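Local coordinates for protein hypoxanthine phosphoribosyltransferase (Leishmania donovani, PDB 7CMJ) that transfers the 5-phosphoribosyl group of phosphoribosyl pyrophosphate onto hypoxanthine or guanine, making IMP or GMP in the purine salvage pathway, at residues A[51-54]-A[55-59]; A[138-141]-A[142-146]; A[184-187]-A[188-192]. One frame throughout, in Å; residues are numbered along the deposited sequence.

The three contacts follow one another along the chain, each a local turn or cap. Contact 1 lies in the loop between helix 30-47 and strand 59-64, and contact 2 where helix 131-142 ends, just before strand 148-153; both therefore lead into parallel strands of the mixed sheet that forms the core of the phosphoribosyltransferase fold. The centres of contact 1 and contact 2 are about 19 Å apart. Contact 3, in the loop between strands 179-180 and 196-199 of the smaller antiparallel sheet, lies on the opposite side of the chain's centre, about 34 Å from contact 1 and 29 Å from contact 2, centre to centre. Its D185 binds magnesium in the active-site region, whereas contacts 1 and 2 sit in loops entering the core.

Contact 1: A[51-54]-A[55-59]; sequences FKLT and TDNPL
L53 reaches over to L59 and N57 in the tight turn that ends the loop after helix 30-47 and delivers the chain to strand 59-64, a parallel strand of the phosphoribosyltransferase core. The isobutyl group of L53 splits its work between its two branches. CD1 of L53 packs against CB of L59 at 3.7 Å, the two side chains meeting at a slant, while CD2 of L53 lies 3.4 Å from the carbonyl O of N57. Two torsions set this division: CG of L53 stands anti to its carbonyl carbon (chi1 -69°), and a chi2 of -167° then points CD1 to L59 and CD2 to the N57 oxygen. L59 meets L53 through CB alone. Outside the turn, L53 also rests on P85 and H120, tying the turn to the adjacent loop and to strand 120-125.

The turn is closed by the backbone. N of T54 donates to O of N57 at 3.1 Å, and a weak return bond runs from N of N57 to O of T54 at 3.4 Å. The same N57 oxygen receives a CA-H contact from CA of L53, so backbone N-H, CA-H and methyl gather round one acceptor. P58 has no hydrogen to give on its nitrogen; instead its CB sits 3.5 Å from O of T54.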
ATOM      1  N   PHE A  51      -9.671 -23.767  22.679  1.00 69.56           N
ATOM      2  CA  PHE A  51      -9.351 -22.351  22.766  1.00 78.80           C
ATOM      3  C   PHE A  51     -10.580 -21.478  22.934  1.00 75.70           C
ATOM      4  O   PHE A  51     -10.430 -20.253  23.027  1.00 79.44           O
ATOM      5  CB  PHE A  51      -8.553 -21.911  21.534  1.00 84.56           C
ATOM      6  CG  PHE A  51      -7.087 -22.211  21.641  1.00 93.92           C
ATOM      7  CD1 PHE A  51      -6.278 -21.460  22.478  1.00102.17           C
ATOM      8  CD2 PHE A  51      -6.522 -23.258  20.930  1.00 95.84           C
ATOM      9  CE1 PHE A  51      -4.928 -21.735  22.596  1.00101.75           C
ATOM     10  CE2 PHE A  51      -5.172 -23.541  21.042  1.00 97.79           C
ATOM     11  CZ  PHE A  51      -4.373 -22.775  21.877  1.00100.09           C
ATOM     12  N   LYS A  52     -11.770 -22.073  22.992  1.00 65.35           N
ATOM     13  CA  LYS A  52     -13.008 -21.331  23.190  1.00 64.82           C
ATOM     14  C   LYS A  52     -13.080 -20.138  22.229  1.00 65.39           C
ATOM     15  O   LYS A  52     -13.026 -18.970  22.620  1.00 65.96           O
ATOM     16  CB  LYS A  52     -13.124 -20.893  24.653  1.00 61.12           C
ATOM     17  CG  LYS A  52     -13.621 -21.976  25.589  1.00 69.08           C
ATOM     18  CD  LYS A  52     -15.135 -22.150  25.456  1.00 84.08           C
ATOM     19  CE  LYS A  52     -15.609 -23.530  25.939  1.00 92.24           C
ATOM     20  NZ  LYS A  52     -17.003 -23.880  25.489  1.00 90.82           N
ATOM     21  N   LEU A  53     -13.167 -20.459  20.942  1.00 56.68           N
ATOM     22  CA  LEU A  53     -13.273 -19.407  19.942  1.00 56.55           C
ATOM     23  C   LEU A  53     -14.700 -18.870  19.914  1.00 61.69           C
ATOM     24  O   LEU A  53     -15.669 -19.638  19.887  1.00 60.07           O
ATOM     25  CB  LEU A  53     -12.861 -19.905  18.554  1.00 52.41           C
ATOM     26  CG  LEU A  53     -11.382 -20.251  18.306  1.00 40.29           C
ATOM     27  CD1 LEU A  53     -11.114 -20.413  16.841  1.00 38.41           C
ATOM     28  CD2 LEU A  53     -10.420 -19.239  18.910  1.00 40.37           C
ATOM     29  N   THR A  54     -14.811 -17.546  19.934  1.00 60.79           N
ATOM     30  CA  THR A  54     -16.044 -16.778  19.940  1.00 58.94           C
ATOM     31  C   THR A  54     -16.143 -16.018  18.623  1.00 55.69           C
ATOM     32  O   THR A  54     -15.213 -16.008  17.818  1.00 53.13           O
ATOM     33  CB  THR A  54     -16.048 -15.804  21.132  1.00 72.46           C
ATOM     34  OG1 THR A  54     -15.578 -16.483  22.302  1.00 82.82           O
ATOM     35  CG2 THR A  54     -17.436 -15.258  21.417  1.00 76.87           C
ATOM     36  N   THR A  55     -17.288 -15.377  18.395  1.00 64.31           N
ATOM     37  CA  THR A  55     -17.343 -14.367  17.344  1.00 63.35           C
ATOM     38  C   THR A  55     -16.369 -13.229  17.638  1.00 64.09           C
ATOM     39  O   THR A  55     -15.671 -12.754  16.739  1.00 67.28           O
ATOM     40  CB  THR A  55     -18.769 -13.838  17.198  1.00 65.50           C
ATOM     41  OG1 THR A  55     -19.560 -14.797  16.490  1.00 72.56           O
ATOM     42  CG2 THR A  55     -18.786 -12.540  16.448  1.00 63.40           C
ATOM     43  N   ASP A  56     -16.286 -12.803  18.899  1.00 72.40           N
ATOM     44  CA  ASP A  56     -15.403 -11.713  19.292  1.00 71.64           C
ATOM     45  C   ASP A  56     -13.945 -12.144  19.452  1.00 72.42           C
ATOM     46  O   ASP A  56     -13.072 -11.278  19.588  1.00 80.36           O
ATOM     47  CB  ASP A  56     -15.902 -11.080  20.601  1.00 75.99           C
ATOM     48  CG  ASP A  56     -17.220 -10.334  20.436  1.00 81.09           C
ATOM     49  OD1 ASP A  56     -17.790  -9.918  21.467  1.00 84.83           O
ATOM     50  OD2 ASP A  56     -17.687 -10.162  19.287  1.00 83.67           O
ATOM     51  N   ASN A  57     -13.653 -13.443  19.462  1.00 64.50           N
ATOM     52  CA  ASN A  57     -12.276 -13.941  19.428  1.00 60.84           C
ATOM     53  C   ASN A  57     -12.234 -15.106  18.456  1.00 58.28           C
ATOM     54  O   ASN A  57     -12.165 -16.274  18.860  1.00 54.76           O
ATOM     55  CB  ASN A  57     -11.790 -14.364  20.818  1.00 58.13           C
ATOM     56  CG  ASN A  57     -10.365 -14.920  20.802  1.00 60.91           C
ATOM     57  OD1 ASN A  57      -9.506 -14.482  20.022  1.00 69.05           O
ATOM     58  ND2 ASN A  57     -10.116 -15.899  21.658  1.00 58.88           N
ATOM     59  N   PRO A  58     -12.279 -14.825  17.151  1.00 48.69           N
ATOM     60  CA  PRO A  58     -12.356 -15.909  16.168  1.00 52.45           C
ATOM     61  C   PRO A  58     -10.992 -16.365  15.670  1.00 48.84           C
ATOM     62  O   PRO A  58      -9.946 -15.921  16.155  1.00 53.85           O
ATOM     63  CB  PRO A  58     -13.170 -15.272  15.040  1.00 51.72           C
ATOM     64  CG  PRO A  58     -12.662 -13.849  15.042  1.00 51.08           C
ATOM     65  CD  PRO A  58     -12.301 -13.509  16.493  1.00 46.94           C
ATOM     66  N   LEU A  59     -11.005 -17.264  14.695  1.00 45.84           N
ATOM     67  CA  LEU A  59      -9.801 -17.649  13.977  1.00 48.23           C
ATOM     68  C   LEU A  59      -9.672 -16.761  12.748  1.00 50.59           C
ATOM     69  O   LEU A  59     -10.613 -16.655  11.952  1.00 51.86           O
ATOM     70  CB  LEU A  59      -9.863 -19.127  13.588  1.00 41.72           C
ATOM     71  CG  LEU A  59      -8.761 -19.734  12.721  1.00 41.92           C
ATOM     72  CD1 LEU A  59      -7.379 -19.711  13.403  1.00 42.66           C
ATOM     73  CD2 LEU A  59      -9.162 -21.143  12.385  1.00 42.54           C
TER

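Contact 2: A[138-141]-A[142-146]; sequences MRFM and LAKKP
M138 accepts the N-H of L142 through its carbonyl O at the C-terminal end of helix 131-142, though the modelled separation is doubtfully short. CB and CG of L142 lie beside the same oxygen. R139 follows, with its O receiving the N-H of A143 at 3.0 Å; its guanidinium turns away from the helix end, bonding through NH1 to the carbonyl of S103 and to that of A143 of the third subunit. F140 shares the A143 donor, its O standing 3.2 Å from N of A143. Its ring, swung by a chi1 of 180° with CG anti to the backbone N, brings CE2 to 3.7 Å from CE of K144.

M141 closes the first segment. Its O accepts from N of K144 at 2.9 Å, a three-residue step that goes with the helix winding down into the type I turn L142-K145. The M141 chain, folded at chi2 and chi3, curls its CE to 3.7 Å from CD of K144, and CD of P146 lies against the M141 carbonyl.

The last two methylenes of K144 thus have one neighbour each, M141 at CD and F140 at CE. Beyond them NZ forms a salt bridge to OD1 of D111 and a hydrogen bond to OH of Y136 of the third subunit. Together with the R139-A143 bonds, made in both directions between the subunits, this places the helix end in the interface.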
ATOM      1  N   MET A 138       5.976 -15.009   8.551  1.00 42.95           N
ATOM      2  CA  MET A 138       5.636 -15.376   9.920  1.00 45.45           C
ATOM      3  C   MET A 138       6.269 -14.405  10.902  1.00 48.61           C
ATOM      4  O   MET A 138       5.602 -13.901  11.813  1.00 58.25           O
ATOM      5  CB  MET A 138       6.074 -16.810  10.202  1.00 41.74           C
ATOM      6  CG  MET A 138       5.186 -17.867   9.550  1.00 45.33           C
ATOM      7  SD  MET A 138       5.866 -19.558   9.631  1.00 53.19           S
ATOM      8  CE  MET A 138       5.618 -19.959  11.367  1.00 53.99           C
ATOM      9  N   ARG A 139       7.558 -14.131  10.729  1.00 45.50           N
ATOM     10  CA  ARG A 139       8.209 -13.096  11.515  1.00 46.72           C
ATOM     11  C   ARG A 139       7.414 -11.793  11.449  1.00 50.45           C
ATOM     12  O   ARG A 139       7.134 -11.169  12.483  1.00 45.36           O
ATOM     13  CB  ARG A 139       9.639 -12.903  11.015  1.00 42.51           C
ATOM     14  CG  ARG A 139      10.683 -13.639  11.821  1.00 55.93           C
ATOM     15  CD  ARG A 139      11.584 -14.482  10.929  1.00 68.28           C
ATOM     16  NE  ARG A 139      12.191 -13.687   9.864  1.00 65.87           N
ATOM     17  CZ  ARG A 139      12.769 -14.206   8.786  1.00 61.79           C
ATOM     18  NH1 ARG A 139      13.294 -13.411   7.865  1.00 51.76           N
ATOM     19  NH2 ARG A 139      12.824 -15.525   8.634  1.00 71.40           N
ATOM     20  N   PHE A 140       7.030 -11.383  10.233  1.00 37.68           N
ATOM     21  CA  PHE A 140       6.117 -10.259  10.064  1.00 37.68           C
ATOM     22  C   PHE A 140       4.907 -10.399  10.980  1.00 46.47           C
ATOM     23  O   PHE A 140       4.602  -9.498  11.774  1.00 45.41           O
ATOM     24  CB  PHE A 140       5.674 -10.166   8.601  1.00 34.53           C
ATOM     25  CG  PHE A 140       4.722  -9.045   8.323  1.00 44.34           C
ATOM     26  CD1 PHE A 140       5.131  -7.720   8.421  1.00 53.08           C
ATOM     27  CD2 PHE A 140       3.421  -9.304   7.937  1.00 47.52           C
ATOM     28  CE1 PHE A 140       4.249  -6.674   8.144  1.00 49.31           C
ATOM     29  CE2 PHE A 140       2.527  -8.252   7.660  1.00 45.86           C
ATOM     30  CZ  PHE A 140       2.940  -6.948   7.772  1.00 42.52           C
ATOM     31  N   MET A 141       4.213 -11.546  10.889  1.00 35.84           N
ATOM     32  CA  MET A 141       2.987 -11.726  11.651  1.00 34.34           C
ATOM     33  C   MET A 141       3.275 -11.831  13.137  1.00 40.04           C
ATOM     34  O   MET A 141       2.501 -11.336  13.961  1.00 41.91           O
ATOM     35  CB  MET A 141       2.237 -12.965  11.170  1.00 44.94           C
ATOM     36  CG  MET A 141       1.718 -12.892   9.737  1.00 47.12           C
ATOM     37  SD  MET A 141       0.666 -11.464   9.437  1.00 45.96           S
ATOM     38  CE  MET A 141      -0.427 -11.525  10.859  1.00 51.58           C
ATOM     39  N   LEU A 142       4.379 -12.480  13.501  1.00 43.45           N
ATOM     40  CA  LEU A 142       4.687 -12.650  14.911  1.00 41.07           C
ATOM     41  C   LEU A 142       4.986 -11.326  15.588  1.00 45.01           C
ATOM     42  O   LEU A 142       4.864 -11.231  16.814  1.00 47.00           O
ATOM     43  CB  LEU A 142       5.870 -13.602  15.079  1.00 38.72           C
ATOM     44  CG  LEU A 142       5.467 -15.075  15.113  1.00 44.85           C
ATOM     45  CD1 LEU A 142       6.700 -15.927  15.265  1.00 42.29           C
ATOM     46  CD2 LEU A 142       4.488 -15.344  16.238  1.00 38.68           C
ATOM     47  N   ALA A 143       5.373 -10.304  14.817  1.00 40.41           N
ATOM     48  CA  ALA A 143       5.596  -8.980  15.389  1.00 38.59           C
ATOM     49  C   ALA A 143       4.291  -8.325  15.803  1.00 43.28           C
ATOM     50  O   ALA A 143       4.301  -7.423  16.644  1.00 41.52           O
ATOM     51  CB  ALA A 143       6.344  -8.084  14.399  1.00 37.27           C
ATOM     52  N   LYS A 144       3.168  -8.766  15.245  1.00 41.40           N
ATOM     53  CA  LYS A 144       1.880  -8.282  15.713  1.00 41.36           C
ATOM     54  C   LYS A 144       1.395  -9.020  16.964  1.00 42.24           C
ATOM     55  O   LYS A 144       0.222  -8.876  17.332  1.00 46.86           O
ATOM     56  CB  LYS A 144       0.856  -8.375  14.577  1.00 37.49           C
ATOM     57  CG  LYS A 144       1.309  -7.707  13.292  1.00 33.34           C
ATOM     58  CD  LYS A 144       0.519  -8.182  12.067  1.00 34.71           C
ATOM     59  CE  LYS A 144       0.840  -7.322  10.825  1.00 36.35           C
ATOM     60  NZ  LYS A 144       0.495  -5.889  11.092  1.00 43.09           N
ATOM     61  N   LYS A 145       2.279  -9.782  17.610  1.00 39.74           N
ATOM     62  CA  LYS A 145       2.008 -10.468  18.872  1.00 43.70           C
ATOM     63  C   LYS A 145       0.678 -11.228  18.901  1.00 41.25           C
ATOM     64  O   LYS A 145      -0.141 -11.024  19.803  1.00 45.32           O
ATOM     65  CB  LYS A 145       2.079  -9.489  20.038  1.00 41.42           C
ATOM     66  CG  LYS A 145       3.475  -8.967  20.376  1.00 46.60           C
ATOM     67  CD  LYS A 145       4.571  -9.994  20.087  1.00 60.23           C
ATOM     68  CE  LYS A 145       5.935  -9.586  20.666  1.00 70.58           C
ATOM     69  NZ  LYS A 145       6.109  -9.910  22.119  1.00 78.74           N
ATOM     70  N   PRO A 146       0.437 -12.124  17.949  1.00 37.91           N
ATOM     71  CA  PRO A 146      -0.815 -12.891  17.972  1.00 44.99           C
ATOM     72  C   PRO A 146      -0.826 -13.905  19.108  1.00 47.59           C
ATOM     73  O   PRO A 146       0.213 -14.297  19.647  1.00 53.80           O
ATOM     74  CB  PRO A 146      -0.827 -13.591  16.611  1.00 38.64           C
ATOM     75  CG  PRO A 146       0.606 -13.806  16.310  1.00 36.23           C
ATOM     76  CD  PRO A 146       1.341 -12.596  16.884  1.00 38.15           C
TER

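Contact 3: A[184-187]-A[188-192]; sequences MDYA and ESYRE. With MG (magnesium ion), chain C; PO4 (phosphate ion), chain E.
The carboxylate of D185 and the guanidinium of R191 lie stacked, their planes only 14° apart, both side chains pointing the same way. CB of D185 sits 3.3 Å above the centre of the guanidinium. No N-H of R191 points at the aspartate: OD2 of D185 is 3.6 Å from NH2 of R191 and well out of the guanidinium plane, a long salt bridge of charge alone. In that plane NH2 of R191 bonds two acceptors in different directions, O3 of the phosphate at 3.0 Å, nearly straight (170°), and OE2 of E188 in a salt bridge of 3.0 Å, while NH1 goes to the carbonyl of G183. E188 is in turn paired with K66 and with R113 of the second subunit.

D185 binds the magnesium ion through OD1 at 2.2 Å and probably also contacts GMP; the metal's other ligands are three waters and O3 of the phosphate, which probably came from the crystallisation liquor. A chi1 of 82° places the D185 carboxylate between backbone N and carbonyl carbon, where OD2 uses its anti lone pair to take the N-H of E188 at 2.8 Å. E188 is third in the type I' beta turn Y186-S189, closed by a single antiparallel hydrogen-bonded pair, N of Y186 to O of S189 and N of S189 to O of Y186. Beyond it, Y186 and Y190 run side by side, CB of Y186 at the edge of the Y190 ring, 3.9 Å from CD2 of Y190.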
ATOM      1  N   MET A 184      -4.532 -20.610  -8.596  1.00 36.46           N
ATOM      2  CA  MET A 184      -3.120 -20.548  -8.945  1.00 41.71           C
ATOM      3  C   MET A 184      -2.941 -20.314 -10.438  1.00 46.95           C
ATOM      4  O   MET A 184      -3.771 -20.723 -11.254  1.00 51.02           O
ATOM      5  CB  MET A 184      -2.404 -21.825  -8.508  1.00 36.31           C
ATOM      6  CG  MET A 184      -2.513 -22.044  -7.013  1.00 33.93           C
ATOM      7  SD  MET A 184      -1.999 -23.687  -6.500  1.00 43.71           S
ATOM      8  CE  MET A 184      -3.350 -24.674  -7.155  1.00 42.42           C
ATOM      9  N   ASP A 185      -1.836 -19.651 -10.789  1.00 46.96           N
ATOM     10  CA  ASP A 185      -1.700 -18.997 -12.081  1.00 48.40           C
ATOM     11  C   ASP A 185      -0.503 -19.505 -12.873  1.00 47.82           C
ATOM     12  O   ASP A 185       0.456 -20.070 -12.335  1.00 40.65           O
ATOM     13  CB  ASP A 185      -1.570 -17.468 -11.928  1.00 42.31           C
ATOM     14  CG  ASP A 185      -0.146 -17.023 -11.583  1.00 47.31           C
ATOM     15  OD1 ASP A 185       0.370 -17.426 -10.515  1.00 50.35           O
ATOM     16  OD2 ASP A 185       0.457 -16.261 -12.377  1.00 52.28           O
ATOM     17  N   TYR A 186      -0.597 -19.282 -14.183  1.00 47.43           N
ATOM     18  CA  TYR A 186       0.552 -19.224 -15.071  1.00 51.81           C
ATOM     19  C   TYR A 186       0.493 -17.919 -15.848  1.00 62.10           C
ATOM     20  O   TYR A 186      -0.419 -17.725 -16.663  1.00 55.44           O
ATOM     21  CB  TYR A 186       0.595 -20.384 -16.046  1.00 48.37           C
ATOM     22  CG  TYR A 186       1.713 -20.174 -17.021  1.00 59.43           C
ATOM     23  CD1 TYR A 186       1.471 -20.042 -18.387  1.00 61.50           C
ATOM     24  CD2 TYR A 186       3.021 -20.056 -16.567  1.00 64.92           C
ATOM     25  CE1 TYR A 186       2.512 -19.839 -19.272  1.00 62.40           C
ATOM     26  CE2 TYR A 186       4.064 -19.849 -17.440  1.00 66.74           C
ATOM     27  CZ  TYR A 186       3.809 -19.741 -18.784  1.00 73.77           C
ATOM     28  OH  TYR A 186       4.875 -19.536 -19.622  1.00 90.76           O
ATOM     29  N   ALA A 187       1.475 -17.043 -15.611  1.00 66.64           N
ATOM     30  CA  ALA A 187       1.542 -15.739 -16.266  1.00 63.35           C
ATOM     31  C   ALA A 187       0.239 -14.974 -16.055  1.00 60.52           C
ATOM     32  O   ALA A 187      -0.290 -14.326 -16.964  1.00 56.23           O
ATOM     33  CB  ALA A 187       1.870 -15.889 -17.752  1.00 57.81           C
ATOM     34  N   GLU A 188      -0.292 -15.085 -14.835  1.00 51.87           N
ATOM     35  CA  GLU A 188      -1.552 -14.513 -14.384  1.00 44.83           C
ATOM     36  C   GLU A 188      -2.761 -15.185 -15.018  1.00 46.29           C
ATOM     37  O   GLU A 188      -3.897 -14.773 -14.747  1.00 51.55           O
ATOM     38  CB  GLU A 188      -1.624 -13.002 -14.633  1.00 35.98           C
ATOM     39  CG  GLU A 188      -0.645 -12.224 -13.818  1.00 38.89           C
ATOM     40  CD  GLU A 188      -0.910 -12.350 -12.330  1.00 42.17           C
ATOM     41  OE1 GLU A 188       0.054 -12.217 -11.547  1.00 43.66           O
ATOM     42  OE2 GLU A 188      -2.076 -12.581 -11.942  1.00 38.10           O
ATOM     43  N   SER A 189      -2.569 -16.211 -15.831  1.00 49.37           N
ATOM     44  CA  SER A 189      -3.679 -16.934 -16.431  1.00 58.62           C
ATOM     45  C   SER A 189      -3.970 -18.233 -15.676  1.00 51.80           C
ATOM     46  O   SER A 189      -3.110 -18.792 -14.992  1.00 48.52           O
ATOM     47  CB  SER A 189      -3.392 -17.239 -17.908  1.00 56.13           C
ATOM     48  OG  SER A 189      -3.609 -16.093 -18.716  1.00 56.05           O
ATOM     49  N   TYR A 190      -5.219 -18.684 -15.798  1.00 42.99           N
ATOM     50  CA  TYR A 190      -5.741 -20.003 -15.423  1.00 40.37           C
ATOM     51  C   TYR A 190      -6.133 -20.107 -13.954  1.00 44.94           C
ATOM     52  O   TYR A 190      -6.446 -21.221 -13.492  1.00 38.21           O
ATOM     53  CB  TYR A 190      -4.765 -21.138 -15.767  1.00 43.77           C
ATOM     54  CG  TYR A 190      -4.255 -21.104 -17.196  1.00 45.55           C
ATOM     55  CD1 TYR A 190      -5.131 -20.971 -18.269  1.00 47.00           C
ATOM     56  CD2 TYR A 190      -2.897 -21.192 -17.472  1.00 43.19           C
ATOM     57  CE1 TYR A 190      -4.667 -20.935 -19.581  1.00 58.38           C
ATOM     58  CE2 TYR A 190      -2.422 -21.155 -18.779  1.00 52.13           C
ATOM     59  CZ  TYR A 190      -3.309 -21.026 -19.837  1.00 61.24           C
ATOM     60  OH  TYR A 190      -2.845 -20.991 -21.146  1.00 62.01           O
ATOM     61  N   ARG A 191      -6.165 -18.994 -13.208  1.00 43.87           N
ATOM     62  CA  ARG A 191      -6.626 -19.060 -11.824  1.00 35.31           C
ATOM     63  C   ARG A 191      -8.075 -19.532 -11.735  1.00 42.76           C
ATOM     64  O   ARG A 191      -8.481 -20.111 -10.717  1.00 46.52           O
ATOM     65  CB  ARG A 191      -6.479 -17.690 -11.154  1.00 35.02           C
ATOM     66  CG  ARG A 191      -5.077 -17.071 -11.217  1.00 35.18           C
ATOM     67  CD  ARG A 191      -4.981 -15.863 -10.318  1.00 32.78           C
ATOM     68  NE  ARG A 191      -3.701 -15.154 -10.416  1.00 49.32           N
ATOM     69  CZ  ARG A 191      -2.628 -15.385  -9.648  1.00 46.79           C
ATOM     70  NH1 ARG A 191      -2.636 -16.346  -8.726  1.00 55.77           N
ATOM     71  NH2 ARG A 191      -1.530 -14.665  -9.820  1.00 32.87           N
ATOM     72  N   GLU A 192      -8.866 -19.311 -12.786  1.00 38.07           N
ATOM     73  CA  GLU A 192     -10.301 -19.550 -12.719  1.00 41.17           C
ATOM     74  C   GLU A 192     -10.679 -21.015 -12.900  1.00 47.10           C
ATOM     75  O   GLU A 192     -11.857 -21.352 -12.738  1.00 44.01           O
ATOM     76  CB  GLU A 192     -11.020 -18.695 -13.768  1.00 42.55           C
ATOM     77  CG  GLU A 192     -10.852 -19.167 -15.216  1.00 49.30           C
ATOM     78  CD  GLU A 192      -9.573 -18.677 -15.886  1.00 48.46           C
ATOM     79  OE1 GLU A 192      -8.647 -18.264 -15.171  1.00 55.68           O
ATOM     80  OE2 GLU A 192      -9.493 -18.720 -17.135  1.00 56.00           O
TER
HETATM   81 MG    MG C 301       2.129 -17.006  -9.335  1.00 53.53          MG
HETATM   82  P   PO4 E 303       0.569 -15.283  -6.818  1.00 44.23           P
HETATM   83  O1  PO4 E 303       1.833 -14.893  -6.100  1.00 48.75           O
HETATM   84  O2  PO4 E 303      -0.470 -14.214  -6.654  1.00 35.55           O
HETATM   85  O3  PO4 E 303       0.883 -15.466  -8.283  1.00 39.55           O
HETATM   86  O4  PO4 E 303       0.054 -16.543  -6.183  1.00 53.62           O
HETATM   87  O   HOH W   1       2.686 -13.654 -12.184  1.00 55.20           O
HETATM   88  O   HOH W   2       3.199 -15.303 -10.521  1.00 61.97           O
HETATM   89  O   HOH W   3       2.879 -19.174 -10.238  1.00 48.18           O
HETATM   90  O   HOH W   4       0.830 -18.608  -8.368  1.00 57.88           O